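Local coordinates for protein similar to hydroxylamine oxidoreductase (Kuenenia stuttgartiensis, PDB 6H5L) that probably works as a multihaem c-type cytochrome with oxidoreductase activity, acting as a reductase within a 60-heme complex of an anammox bacterium, at residues G305-S310 against D330-Y335; Y314-K319 against Q379-V384; P434-I439 against D455-Y460; L440-M445 against R462-Y467. All coordinates share one frame; numbering follows the deposited sequence.

Contact 1. Residues G305-S310 against D330-Y335; sequences GTVPPS and DKIDIY
A single beta bridge pairs Pro-309 with Ile-332, tying together two parts of the long loop that runs from strand 291-292 to helix 337-350. Two backbone bonds define it. Ile-332 N donates to Pro-308 O over 3.2 Å, and Ser-310 N donates to Ile-332 O over 2.7 Å, at an N-H...O angle of 165°. Because Ile-332 supplies both the N-H and the C=O, while its partners flank Pro-309, the pattern is that of a parallel bridge, although the touching paths diverge by 67° and do not continue as strands. Ser-310 OG adds a weak bond to the same carbonyl oxygen of Ile-332.

Apolar groups fill in around the bridge. The side chains of Val-307 and Ile-332 meet at about a right angle, with Val-307 CG1 lying 3.7 Å from Ile-332 CG1. Further along, Pro-309 CB rests 4.1 Å from Ile-334 CG1. The alkyl part of Lys-331 passes Pro-308, CD to CB at 4.0 Å, before its bent chain leads NZ away to the carbonyl oxygens of Leu-318 and Tyr-321.

In this register the bridge asks for no N-H from Pro-309: both donors sit on Ile-332 and Ser-310, so a proline can hold the central position without costing a bond across the bridge.

Contact 2. Residues Y314-K319 against Q379-V384; sequences YTSSLK and QAQKIV
Two groups grip Ser-316 OG, which lies beside the side chain of Gln-381: the N-H of Leu-318 reaches it in a weak but nearly straight bond (N to OG 3.4 Å, 169° at the hydrogen), and the carboxylate of Asp-378 binds it through OD1. The bond to Leu-318 N, two residues on, makes an ST turn, which leads into the 3-10 segment starting at Ser-317, where Lys-319 N reaches Ser-316 O. Thus a loop with a short 3-10 turn is fastened onto the side of the long helix 356-389. That helix also offers Asp-378 OD2 to Thr-315 N and Glu-385 OE2 to Ser-317 N, so backbone donors of the turn meet acidic side chains about two helical turns apart.

Gln-381 runs between them. Its CG lies trans to its backbone N (chi1 -170°), and the chain stays extended, which carries the amide across Ser-316 to Leu-318. There Gln-381 OE1 lies 3.6 Å from Leu-318 CG; OE1 probably also bonds the hydroxyl of Tyr-460, though the modelled separation is too short to be relied on. Gln-381 NE2 is bonded to Glu-385 OE1, and its approach to Ser-317 OG is a weak bond at best, the position of that hydroxyl being less sure.

Ser-316 CB sits against the helix backbone itself, 3.6 Å from Lys-382 N. On the neighbouring side chain, Lys-382 CB lies 3.5 Å from Thr-315 OG1, and the aliphatic chain, bent at chi2, then brings Lys-382 CD to 3.3 Å from Thr-315 O, while NZ turns to a salt bridge with Asp-386 OD2.

Contact 3. Residues P434-I439 against D455-Y460; sequences PVVGPI and DIENMY
Tyr-460 has CG anti to its backbone N (chi1 173°), which sends its ring out from helix 455-476 toward Val-436 and Gly-437, whereas Glu-457, one turn earlier, has CG trans to its carbonyl carbon and stays extended to reach the same loop. The tyrosine is met along one side. Gly-437 CA stands at the ring edge, near the ring plane, 3.6 Å from Tyr-460 CE2. Val-436 CG1 approaches obliquely, 4.0 Å from Tyr-460 CD2, and Pro-438 CD comes within 3.7 Å of Tyr-460 OH. Gly-437 has backbone angles (phi 98°, psi -172°) that call for glycine, and a side chain there would also run into the Pro-438 ring.

Beyond the ring, the carboxylate of Glu-457 faces apolar groups: Glu-457 OE2 lies 3.8 Å from Val-436 CG2 and 4.0 Å from Pro-434 CB. A water 2.9 Å from Val-435 O also makes a weak, 3.3 Å contact with Glu-457 OE2, so it can link loop and helix. The other oxygen, OE1, is held by a salt bridge to Arg-400 and a hydrogen bond with Ser-454 OG.

Cutting Tyr-460 back to an alanine is likely to open a gap beside Gly-437 CA and Val-436 CG1. Pro-438 also touches Gln-381 of helix 356-389, which together with helices 455-476 and 480-513 forms a packed group of long helices, consistent with the helical C-terminal part of relatives of hydroxylamine oxidoreductase; here the loop 434-439 is laid across the junction of the first two.

Contact 4. Residues L440-M445 against R462-Y467; sequences LGVYGM and RLWFWY
Arg-462 meets Met-445 through its aliphatic part, CG lying 3.7 Å from Met-445 CE, while its NE is engaged in a salt bridge with Glu-494. Trp-464 comes next: its six-membered ring reaches Val-442, with CH2 3.6 Å from Val-442 CB in an oblique approach, and NE1 bonds to Asn-461 OD1. Phe-465 lies under the same valine. Val-442 CG2, placed trans to its backbone N, makes a CH-pi contact over the ring face, 3.8 Å from the Phe-465 centroid and 18° off the ring normal. Val-442 is thus wedged between two aromatic side chains of helix 455-476, which here widens into a pi-type turn: Arg-462 O accepts from both Trp-466 N and Tyr-467 N. Met-445 CG approaches the phenylalanine ring obliquely, 3.9 Å from Phe-465 CD2, and its sulfur makes an oblique Met-aromatic contact. At Trp-466, Met-445 CE sits over the indole, 3.4 Å from the centroid of the five-membered ring and 12° off the normal. Shortening Met-445 to an alanine is likely to open a gap between Arg-462 and the two rings and strip one indole face of its methyl cover. Met-493 of the third subunit packs against both Met-445 and Trp-466.

Contacts 3 and 4 share helix 455-476 and have centres about 6 Å apart; Asn-458 ND2 joins them by a probable hydrogen bond to Gly-444 O (3.1 Å), and Gly-437 O lies 3.6 Å from Trp-464 CZ2. Contact 2, its centre about 11 Å from that of contact 3, meets it by packing of Leu-318 on Pro-438. Contact 1 lies about 15 Å from contact 2, centre to centre, and touches contact 4 through Thr-306 CG2, 3.7 Å from Trp-464 CZ3. Haems lie near this group: the side chain of Phe-465 is about 6 Å from a bound heme c, that of Ile-334 about 7 Å, and that of Pro-438 about 10 Å.

Contact 1. Residues G305-S310 against D330-Y335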
loop_
_atom_site.group_PDB
_atom_site.type_symbol
_atom_site.label_atom_id
_atom_site.label_comp_id
_atom_site.label_asym_id
_atom_site.label_seq_id
_atom_site.Cartn_x
_atom_site.Cartn_y
_atom_site.Cartn_z
ATOM N N GLY A 305 48.140 -15.653 21.345
ATOM C CA GLY A 305 48.908 -14.668 22.070
ATOM C C GLY A 305 49.774 -15.246 23.164
ATOM O O GLY A 305 50.439 -14.483 23.876
ATOM N N THR A 306 49.787 -16.568 23.318
ATOM C CA THR A 306 50.552 -17.239 24.360
ATOM C C THR A 306 51.871 -17.807 23.859
ATOM O O THR A 306 52.879 -17.723 24.565
ATOM C CB THR A 306 49.724 -18.368 24.978
ATOM O OG1 THR A 306 49.308 -19.275 23.950
ATOM C CG2 THR A 306 48.497 -17.804 25.673
ATOM N N VAL A 307 51.887 -18.385 22.665
ATOM C CA VAL A 307 53.112 -19.009 22.152
ATOM C C VAL A 307 54.137 -17.924 21.842
ATOM O O VAL A 307 53.823 -16.971 21.108
ATOM C CB VAL A 307 52.802 -19.847 20.911
ATOM C CG1 VAL A 307 54.090 -20.376 20.303
ATOM C CG2 VAL A 307 51.868 -20.996 21.269
ATOM N N PRO A 308 55.352 -18.011 22.373
ATOM C CA PRO A 308 56.344 -16.955 22.143
ATOM C C PRO A 308 56.786 -16.925 20.692
ATOM O O PRO A 308 56.951 -17.981 20.063
ATOM C CB PRO A 308 57.508 -17.352 23.067
ATOM C CG PRO A 308 56.933 -18.357 24.029
ATOM C CD PRO A 308 55.868 -19.066 23.261
ATOM N N PRO A 309 56.987 -15.740 20.121
ATOM C CA PRO A 309 57.534 -15.659 18.763
ATOM C C PRO A 309 59.028 -15.953 18.742
ATOM O O PRO A 309 59.763 -15.616 19.674
ATOM C CB PRO A 309 57.252 -14.206 18.356
ATOM C CG PRO A 309 57.225 -13.462 19.652
ATOM C CD PRO A 309 56.619 -14.414 20.651
ATOM N N SER A 310 59.472 -16.594 17.654
ATOM C CA SER A 310 60.885 -16.921 17.484
ATOM C C SER A 310 61.739 -15.710 17.137
ATOM O O SER A 310 62.970 -15.824 17.120
ATOM C CB SER A 310 61.063 -17.983 16.396
ATOM O OG SER A 310 60.715 -17.476 15.116
ATOM N N ASP A 330 55.821 -24.973 18.685
ATOM C CA ASP A 330 57.107 -24.301 18.772
ATOM C C ASP A 330 56.936 -22.805 18.517
ATOM O O ASP A 330 55.840 -22.315 18.229
ATOM C CB ASP A 330 58.104 -24.922 17.791
ATOM C CG ASP A 330 57.435 -25.782 16.737
ATOM O OD1 ASP A 330 56.189 -25.852 16.715
ATOM O OD2 ASP A 330 58.161 -26.396 15.931
ATOM N N LYS A 331 58.042 -22.070 18.624
ATOM C CA LYS A 331 57.992 -20.619 18.517
ATOM C C LYS A 331 57.527 -20.192 17.130
ATOM O O LYS A 331 57.986 -20.720 16.114
ATOM C CB LYS A 331 59.365 -20.022 18.831
ATOM C CG LYS A 331 59.860 -20.303 20.246
ATOM C CD LYS A 331 60.433 -19.046 20.887
ATOM C CE LYS A 331 61.931 -19.159 21.131
ATOM N NZ LYS A 331 62.244 -20.171 22.174
ATOM N N ILE A 332 56.606 -19.232 17.096
ATOM C CA ILE A 332 56.036 -18.755 15.842
ATOM C C ILE A 332 57.029 -17.820 15.165
ATOM O O ILE A 332 57.539 -16.880 15.785
ATOM C CB ILE A 332 54.694 -18.048 16.090
ATOM C CG1 ILE A 332 53.734 -18.961 16.852
ATOM C CG2 ILE A 332 54.074 -17.607 14.772
ATOM C CD1 ILE A 332 52.425 -18.295 17.223
ATOM N N ASP A 333 57.302 -18.073 13.886
ATOM C CA ASP A 333 58.137 -17.188 13.077
ATOM C C ASP A 333 57.209 -16.193 12.390
ATOM O O ASP A 333 56.554 -16.518 11.397
ATOM C CB ASP A 333 58.961 -17.982 12.070
ATOM C CG ASP A 333 60.022 -17.139 11.391
ATOM O OD1 ASP A 333 60.129 -15.938 11.718
ATOM O OD2 ASP A 333 60.749 -17.678 10.531
ATOM N N ILE A 334 57.149 -14.974 12.931
ATOM C CA ILE A 334 56.223 -13.966 12.421
ATOM C C ILE A 334 56.537 -13.624 10.970
ATOM O O ILE A 334 55.631 -13.375 10.164
ATOM C CB ILE A 334 56.252 -12.716 13.322
ATOM C CG1 ILE A 334 55.675 -13.053 14.697
ATOM C CG2 ILE A 334 55.497 -11.558 12.686
ATOM C CD1 ILE A 334 54.303 -13.687 14.636
ATOM N N TYR A 335 57.819 -13.624 10.606
ATOM C CA TYR A 335 58.251 -13.210 9.278
ATOM C C TYR A 335 58.649 -14.394 8.400
ATOM O O TYR A 335 59.496 -14.261 7.515
ATOM C CB TYR A 335 59.393 -12.204 9.387
ATOM C CG TYR A 335 59.004 -10.970 10.167
ATOM C CD1 TYR A 335 58.109 -10.048 9.638
ATOM C CD2 TYR A 335 59.515 -10.733 11.435
ATOM C CE1 TYR A 335 57.741 -8.921 10.347
ATOM C CE2 TYR A 335 59.152 -9.608 12.152
ATOM C CZ TYR A 335 58.265 -8.705 11.603
ATOM O OH TYR A 335 57.899 -7.583 12.311
#

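Contact 2. Residues Y314-K319 against Q379-V384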
loop_
_atom_site.group_PDB
_atom_site.type_symbol
_atom_site.label_atom_id
_atom_site.label_comp_id
_atom_site.label_asym_id
_atom_site.label_seq_id
_atom_site.Cartn_x
_atom_site.Cartn_y
_atom_site.Cartn_z
ATOM N N TYR A 314 65.128 -14.146 24.375
ATOM C CA TYR A 314 64.554 -14.180 25.711
ATOM C C TYR A 314 65.637 -14.351 26.769
ATOM O O TYR A 314 66.696 -14.931 26.516
ATOM C CB TYR A 314 63.530 -15.312 25.830
ATOM C CG TYR A 314 62.438 -15.235 24.790
ATOM C CD1 TYR A 314 61.299 -14.467 25.004
ATOM C CD2 TYR A 314 62.552 -15.918 23.588
ATOM C CE1 TYR A 314 60.301 -14.389 24.050
ATOM C CE2 TYR A 314 61.562 -15.847 22.631
ATOM C CZ TYR A 314 60.440 -15.083 22.866
ATOM O OH TYR A 314 59.456 -15.014 21.908
ATOM N N THR A 315 65.355 -13.832 27.964
ATOM C CA THR A 315 66.268 -13.937 29.095
ATOM C C THR A 315 65.883 -15.039 30.068
ATOM O O THR A 315 66.758 -15.582 30.750
ATOM C CB THR A 315 66.337 -12.603 29.849
ATOM O OG1 THR A 315 65.090 -12.363 30.513
ATOM C CG2 THR A 315 66.614 -11.464 28.881
ATOM N N SER A 316 64.600 -15.382 30.145
ATOM C CA SER A 316 64.147 -16.486 30.981
ATOM C C SER A 316 64.341 -17.794 30.218
ATOM O O SER A 316 64.982 -17.837 29.166
ATOM C CB SER A 316 62.694 -16.274 31.399
ATOM O OG SER A 316 61.827 -16.324 30.279
ATOM N N SER A 317 63.776 -18.885 30.737
ATOM C CA SER A 317 63.867 -20.169 30.049
ATOM C C SER A 317 63.055 -20.213 28.759
ATOM O O SER A 317 63.072 -21.244 28.077
ATOM C CB SER A 317 63.429 -21.299 30.983
ATOM O OG SER A 317 62.185 -21.006 31.593
ATOM N N LEU A 318 62.349 -19.133 28.411
ATOM C CA LEU A 318 61.689 -19.052 27.112
ATOM C C LEU A 318 62.676 -19.150 25.960
ATOM O O LEU A 318 62.275 -19.484 24.840
ATOM C CB LEU A 318 60.895 -17.751 27.002
ATOM C CG LEU A 318 59.675 -17.660 27.912
ATOM C CD1 LEU A 318 58.928 -16.353 27.700
ATOM C CD2 LEU A 318 58.778 -18.849 27.649
ATOM N N LYS A 319 63.955 -18.860 26.208
ATOM C CA LYS A 319 64.981 -19.057 25.192
ATOM C C LYS A 319 65.135 -20.524 24.814
ATOM O O LYS A 319 65.729 -20.825 23.773
ATOM C CB LYS A 319 66.316 -18.496 25.681
ATOM C CG LYS A 319 66.837 -19.145 26.957
ATOM C CD LYS A 319 67.984 -18.341 27.557
ATOM C CE LYS A 319 68.368 -18.851 28.940
ATOM N NZ LYS A 319 68.968 -20.214 28.901
ATOM N N GLN A 379 60.521 -10.733 30.737
ATOM C CA GLN A 379 61.218 -10.084 31.843
ATOM C C GLN A 379 60.606 -10.470 33.182
ATOM O O GLN A 379 61.323 -10.648 34.174
ATOM C CB GLN A 379 61.198 -8.567 31.653
ATOM C CG GLN A 379 62.022 -8.085 30.468
ATOM C CD GLN A 379 61.660 -6.678 30.031
ATOM O OE1 GLN A 379 60.562 -6.193 30.303
ATOM N NE2 GLN A 379 62.584 -6.017 29.343
ATOM N N ALA A 380 59.279 -10.600 33.232
ATOM C CA ALA A 380 58.627 -11.028 34.465
ATOM C C ALA A 380 58.950 -12.482 34.786
ATOM O O ALA A 380 59.125 -12.841 35.955
ATOM C CB ALA A 380 57.116 -10.828 34.359
ATOM N N GLN A 381 59.034 -13.334 33.760
ATOM C CA GLN A 381 59.370 -14.735 33.993
ATOM C C GLN A 381 60.807 -14.893 34.476
ATOM O O GLN A 381 61.104 -15.821 35.237
ATOM C CB GLN A 381 59.138 -15.552 32.723
ATOM C CG GLN A 381 59.232 -17.057 32.928
ATOM C CD GLN A 381 58.817 -17.845 31.700
ATOM O OE1 GLN A 381 57.852 -17.496 31.019
ATOM N NE2 GLN A 381 59.547 -18.915 31.409
ATOM N N LYS A 382 61.707 -14.003 34.049
ATOM C CA LYS A 382 63.082 -14.042 34.540
ATOM C C LYS A 382 63.135 -13.788 36.041
ATOM O O LYS A 382 63.905 -14.432 36.762
ATOM C CB LYS A 382 63.934 -13.017 33.792
ATOM C CG LYS A 382 65.414 -13.048 34.147
ATOM C CD LYS A 382 66.065 -14.343 33.685
ATOM C CE LYS A 382 67.582 -14.272 33.776
ATOM N NZ LYS A 382 68.059 -14.131 35.178
ATOM N N ILE A 383 62.319 -12.850 36.528
ATOM C CA ILE A 383 62.301 -12.536 37.954
ATOM C C ILE A 383 61.816 -13.736 38.759
ATOM O O ILE A 383 62.393 -14.080 39.798
ATOM C CB ILE A 383 61.426 -11.295 38.209
ATOM C CG1 ILE A 383 62.058 -10.061 37.558
ATOM C CG2 ILE A 383 61.214 -11.088 39.698
ATOM C CD1 ILE A 383 61.144 -8.859 37.516
ATOM N N VAL A 384 60.753 -14.392 38.289
ATOM C CA VAL A 384 60.204 -15.535 39.011
ATOM C C VAL A 384 61.192 -16.695 39.018
ATOM O O VAL A 384 61.367 -17.372 40.039
ATOM C CB VAL A 384 58.852 -15.949 38.401
ATOM C CG1 VAL A 384 58.277 -17.144 39.146
ATOM C CG2 VAL A 384 57.879 -14.781 38.419
#

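Contact 3. Residues P434-I439 against D455-Y460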
loop_
_atom_site.group_PDB
_atom_site.type_symbol
_atom_site.label_atom_id
_atom_site.label_comp_id
_atom_site.label_asym_id
_atom_site.label_seq_id
_atom_site.Cartn_x
_atom_site.Cartn_y
_atom_site.Cartn_z
ATOM N N PRO A 434 58.923 -26.905 39.829
ATOM C CA PRO A 434 58.029 -25.899 39.254
ATOM C C PRO A 434 58.046 -25.918 37.733
ATOM O O PRO A 434 59.052 -26.235 37.096
ATOM C CB PRO A 434 58.594 -24.572 39.785
ATOM C CG PRO A 434 59.564 -24.947 40.864
ATOM C CD PRO A 434 60.093 -26.283 40.469
ATOM N N VAL A 435 56.898 -25.569 37.158
ATOM C CA VAL A 435 56.740 -25.408 35.716
ATOM C C VAL A 435 56.147 -24.024 35.493
ATOM O O VAL A 435 55.008 -23.762 35.897
ATOM C CB VAL A 435 55.851 -26.494 35.100
ATOM C CG1 VAL A 435 55.761 -26.306 33.599
ATOM C CG2 VAL A 435 56.389 -27.878 35.437
ATOM N N VAL A 436 56.909 -23.142 34.850
ATOM C CA VAL A 436 56.595 -21.719 34.799
ATOM C C VAL A 436 56.522 -21.254 33.353
ATOM O O VAL A 436 57.373 -21.609 32.531
ATOM C CB VAL A 436 57.639 -20.892 35.578
ATOM C CG1 VAL A 436 57.354 -19.406 35.440
ATOM C CG2 VAL A 436 57.667 -21.304 37.038
ATOM N N GLY A 437 55.496 -20.468 33.038
ATOM C CA GLY A 437 55.397 -19.820 31.720
ATOM C C GLY A 437 54.525 -20.465 30.667
ATOM O O GLY A 437 53.915 -21.474 30.932
ATOM N N PRO A 438 54.567 -19.961 29.420
ATOM C CA PRO A 438 53.724 -20.401 28.346
ATOM C C PRO A 438 53.542 -21.896 28.081
ATOM O O PRO A 438 54.423 -22.664 27.982
ATOM C CB PRO A 438 54.291 -19.733 27.094
ATOM C CG PRO A 438 55.487 -19.008 27.568
ATOM C CD PRO A 438 55.201 -18.745 29.019
ATOM N N ILE A 439 52.261 -22.154 27.947
ATOM C CA ILE A 439 51.445 -23.369 27.741
ATOM C C ILE A 439 51.408 -24.245 28.980
ATOM O O ILE A 439 50.411 -24.167 29.640
ATOM C CB ILE A 439 51.748 -24.155 26.462
ATOM C CG1 ILE A 439 52.155 -23.255 25.298
ATOM C CG2 ILE A 439 50.531 -24.993 26.127
ATOM C CD1 ILE A 439 51.174 -22.168 25.013
ATOM N N ASP A 455 52.100 -17.434 45.186
ATOM C CA ASP A 455 51.454 -16.169 44.857
ATOM C C ASP A 455 52.057 -15.554 43.599
ATOM O O ASP A 455 51.327 -15.094 42.714
ATOM C CB ASP A 455 51.564 -15.201 46.035
ATOM C CG ASP A 455 50.308 -14.374 46.228
ATOM O OD1 ASP A 455 49.534 -14.232 45.259
ATOM O OD2 ASP A 455 50.099 -13.866 47.351
ATOM N N ILE A 456 53.390 -15.553 43.493
ATOM C CA ILE A 456 54.046 -14.835 42.404
ATOM C C ILE A 456 53.907 -15.589 41.084
ATOM O O ILE A 456 53.953 -14.980 40.007
ATOM C CB ILE A 456 55.522 -14.567 42.763
ATOM C CG1 ILE A 456 56.085 -13.447 41.887
ATOM C CG2 ILE A 456 56.360 -15.835 42.634
ATOM C CD1 ILE A 456 57.434 -12.941 42.337
ATOM N N GLU A 457 53.742 -16.914 41.135
ATOM C CA GLU A 457 53.568 -17.684 39.905
ATOM C C GLU A 457 52.246 -17.353 39.222
ATOM O O GLU A 457 52.178 -17.276 37.988
ATOM C CB GLU A 457 53.663 -19.180 40.208
ATOM C CG GLU A 457 55.084 -19.687 40.368
ATOM C CD GLU A 457 55.134 -21.111 40.877
ATOM O OE1 GLU A 457 54.723 -21.340 42.035
ATOM O OE2 GLU A 457 55.572 -22.002 40.119
ATOM N N ASN A 458 51.186 -17.145 40.004
ATOM C CA ASN A 458 49.901 -16.766 39.435
ATOM C C ASN A 458 49.832 -15.290 39.074
ATOM O O ASN A 458 49.033 -14.917 38.212
ATOM C CB ASN A 458 48.775 -17.112 40.405
ATOM C CG ASN A 458 48.112 -18.439 40.076
ATOM O OD1 ASN A 458 48.622 -19.212 39.266
ATOM N ND2 ASN A 458 46.969 -18.707 40.700
ATOM N N MET A 459 50.644 -14.444 39.708
ATOM C CA MET A 459 50.785 -13.075 39.226
ATOM C C MET A 459 51.311 -13.068 37.799
ATOM O O MET A 459 50.752 -12.402 36.921
ATOM C CB MET A 459 51.722 -12.278 40.134
ATOM C CG MET A 459 51.262 -12.121 41.565
ATOM S SD MET A 459 52.514 -11.322 42.594
ATOM C CE MET A 459 51.738 -11.421 44.206
ATOM N N TYR A 460 52.397 -13.806 37.554
ATOM C CA TYR A 460 52.930 -13.910 36.201
ATOM C C TYR A 460 51.936 -14.588 35.267
ATOM O O TYR A 460 51.796 -14.192 34.105
ATOM C CB TYR A 460 54.257 -14.667 36.212
ATOM C CG TYR A 460 54.789 -14.967 34.831
ATOM C CD1 TYR A 460 54.976 -13.951 33.905
ATOM C CD2 TYR A 460 55.107 -16.265 34.453
ATOM C CE1 TYR A 460 55.459 -14.218 32.638
ATOM C CE2 TYR A 460 55.594 -16.541 33.190
ATOM C CZ TYR A 460 55.767 -15.514 32.286
ATOM O OH TYR A 460 56.251 -15.783 31.027
HETATM O O HOH W 1 53.726 -21.642 37.373
#

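Contact 4. Residues L440-M445 against R462-Y467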
loop_
_atom_site.group_PDB
_atom_site.type_symbol
_atom_site.label_atom_id
_atom_site.label_comp_id
_atom_site.label_asym_id
_atom_site.label_seq_id
_atom_site.Cartn_x
_atom_site.Cartn_y
_atom_site.Cartn_z
ATOM N N LEU A 440 52.502 -24.901 29.363
ATOM C CA LEU A 440 52.287 -25.882 30.425
ATOM C C LEU A 440 52.411 -25.315 31.835
ATOM O O LEU A 440 52.110 -26.036 32.794
ATOM C CB LEU A 440 53.241 -27.063 30.253
ATOM C CG LEU A 440 52.891 -27.934 29.044
ATOM C CD1 LEU A 440 53.634 -29.260 29.079
ATOM C CD2 LEU A 440 51.385 -28.155 28.955
ATOM N N GLY A 441 52.822 -24.063 31.996
ATOM C CA GLY A 441 52.865 -23.473 33.320
ATOM C C GLY A 441 51.577 -22.834 33.780
ATOM O O GLY A 441 51.525 -22.281 34.882
ATOM N N VAL A 442 50.520 -22.901 32.965
ATOM C CA VAL A 442 49.284 -22.174 33.247
ATOM C C VAL A 442 48.352 -22.920 34.187
ATOM O O VAL A 442 47.252 -22.427 34.467
ATOM C CB VAL A 442 48.573 -21.858 31.914
ATOM C CG1 VAL A 442 47.782 -23.071 31.418
ATOM C CG2 VAL A 442 47.694 -20.620 32.031
ATOM N N TYR A 443 48.759 -24.088 34.694
ATOM C CA TYR A 443 47.852 -24.910 35.495
ATOM C C TYR A 443 47.308 -24.145 36.697
ATOM O O TYR A 443 46.145 -24.324 37.078
ATOM C CB TYR A 443 48.559 -26.185 35.950
ATOM C CG TYR A 443 49.704 -25.943 36.906
ATOM C CD1 TYR A 443 50.975 -25.649 36.435
ATOM C CD2 TYR A 443 49.513 -26.013 38.280
ATOM C CE1 TYR A 443 52.024 -25.427 37.305
ATOM C CE2 TYR A 443 50.554 -25.792 39.156
ATOM C CZ TYR A 443 51.808 -25.500 38.665
ATOM O OH TYR A 443 52.851 -25.280 39.536
ATOM N N GLY A 444 48.133 -23.291 37.307
ATOM C CA GLY A 444 47.695 -22.518 38.457
ATOM C C GLY A 444 46.565 -21.557 38.156
ATOM O O GLY A 444 45.849 -21.145 39.076
ATOM N N MET A 445 46.393 -21.187 36.885
ATOM C CA MET A 445 45.238 -20.395 36.480
ATOM C C MET A 445 43.935 -21.138 36.744
ATOM O O MET A 445 42.899 -20.511 36.991
ATOM C CB MET A 445 45.347 -20.054 34.993
ATOM C CG MET A 445 44.892 -18.668 34.607
ATOM S SD MET A 445 46.221 -17.465 34.776
ATOM C CE MET A 445 45.382 -15.983 34.236
ATOM N N ARG A 462 48.693 -14.431 35.356
ATOM C CA ARG A 462 47.732 -13.415 34.940
ATOM C C ARG A 462 48.355 -12.412 33.978
ATOM O O ARG A 462 47.641 -11.810 33.166
ATOM C CB ARG A 462 47.155 -12.701 36.161
ATOM C CG ARG A 462 46.126 -13.519 36.931
ATOM C CD ARG A 462 45.505 -12.716 38.063
ATOM N NE ARG A 462 46.478 -12.396 39.102
ATOM C CZ ARG A 462 46.775 -13.201 40.116
ATOM N NH1 ARG A 462 46.171 -14.377 40.228
ATOM N NH2 ARG A 462 47.672 -12.831 41.020
ATOM N N LEU A 463 49.673 -12.219 34.049
ATOM C CA LEU A 463 50.332 -11.295 33.132
ATOM C C LEU A 463 50.296 -11.820 31.702
ATOM O O LEU A 463 49.899 -11.101 30.777
ATOM C CB LEU A 463 51.773 -11.044 33.587
ATOM C CG LEU A 463 52.560 -9.881 32.972
ATOM C CD1 LEU A 463 53.664 -9.435 33.915
ATOM C CD2 LEU A 463 53.153 -10.245 31.618
ATOM N N TRP A 464 50.703 -13.075 31.497
ATOM C CA TRP A 464 50.849 -13.595 30.144
ATOM C C TRP A 464 49.615 -14.326 29.628
ATOM O O TRP A 464 49.479 -14.487 28.410
ATOM C CB TRP A 464 52.070 -14.524 30.056
ATOM C CG TRP A 464 51.922 -15.843 30.761
ATOM C CD1 TRP A 464 52.308 -16.140 32.035
ATOM C CD2 TRP A 464 51.372 -17.049 30.219
ATOM N NE1 TRP A 464 52.018 -17.451 32.326
ATOM C CE2 TRP A 464 51.444 -18.031 31.226
ATOM C CE3 TRP A 464 50.819 -17.392 28.981
ATOM C CZ2 TRP A 464 50.981 -19.330 31.036
ATOM C CZ3 TRP A 464 50.363 -18.684 28.793
ATOM C CH2 TRP A 464 50.449 -19.638 29.814
ATOM N N PHE A 465 48.708 -14.763 30.506
ATOM C CA PHE A 465 47.523 -15.483 30.063
ATOM C C PHE A 465 46.238 -14.670 30.155
ATOM O O PHE A 465 45.231 -15.076 29.567
ATOM C CB PHE A 465 47.356 -16.787 30.860
ATOM C CG PHE A 465 46.407 -17.767 30.227
ATOM C CD1 PHE A 465 46.794 -18.507 29.121
ATOM C CD2 PHE A 465 45.131 -17.947 30.734
ATOM C CE1 PHE A 465 45.925 -19.408 28.532
ATOM C CE2 PHE A 465 44.257 -18.846 30.149
ATOM C CZ PHE A 465 44.656 -19.579 29.047
ATOM N N TRP A 466 46.234 -13.549 30.873
ATOM C CA TRP A 466 45.063 -12.683 30.932
ATOM C C TRP A 466 45.319 -11.330 30.284
ATOM O O TRP A 466 44.647 -10.964 29.317
ATOM C CB TRP A 466 44.621 -12.477 32.388
ATOM C CG TRP A 466 43.562 -13.411 32.861
ATOM C CD1 TRP A 466 43.111 -14.531 32.231
ATOM C CD2 TRP A 466 42.812 -13.300 34.075
ATOM N NE1 TRP A 466 42.129 -15.132 32.983
ATOM C CE2 TRP A 466 41.927 -14.394 34.120
ATOM C CE3 TRP A 466 42.804 -12.382 35.132
ATOM C CZ2 TRP A 466 41.040 -14.594 35.177
ATOM C CZ3 TRP A 466 41.924 -12.584 36.181
ATOM C CH2 TRP A 466 41.055 -13.681 36.196
ATOM N N TYR A 467 46.309 -10.588 30.774
ATOM C CA TYR A 467 46.434 -9.190 30.389
ATOM C C TYR A 467 47.191 -9.026 29.078
ATOM O O TYR A 467 46.877 -8.122 28.296
ATOM C CB TYR A 467 47.091 -8.408 31.521
ATOM C CG TYR A 467 46.319 -8.528 32.819
ATOM C CD1 TYR A 467 44.940 -8.355 32.846
ATOM C CD2 TYR A 467 46.963 -8.840 34.009
ATOM C CE1 TYR A 467 44.224 -8.471 34.024
ATOM C CE2 TYR A 467 46.256 -8.960 35.192
ATOM C CZ TYR A 467 44.887 -8.774 35.194
ATOM O OH TYR A 467 44.179 -8.893 36.367
#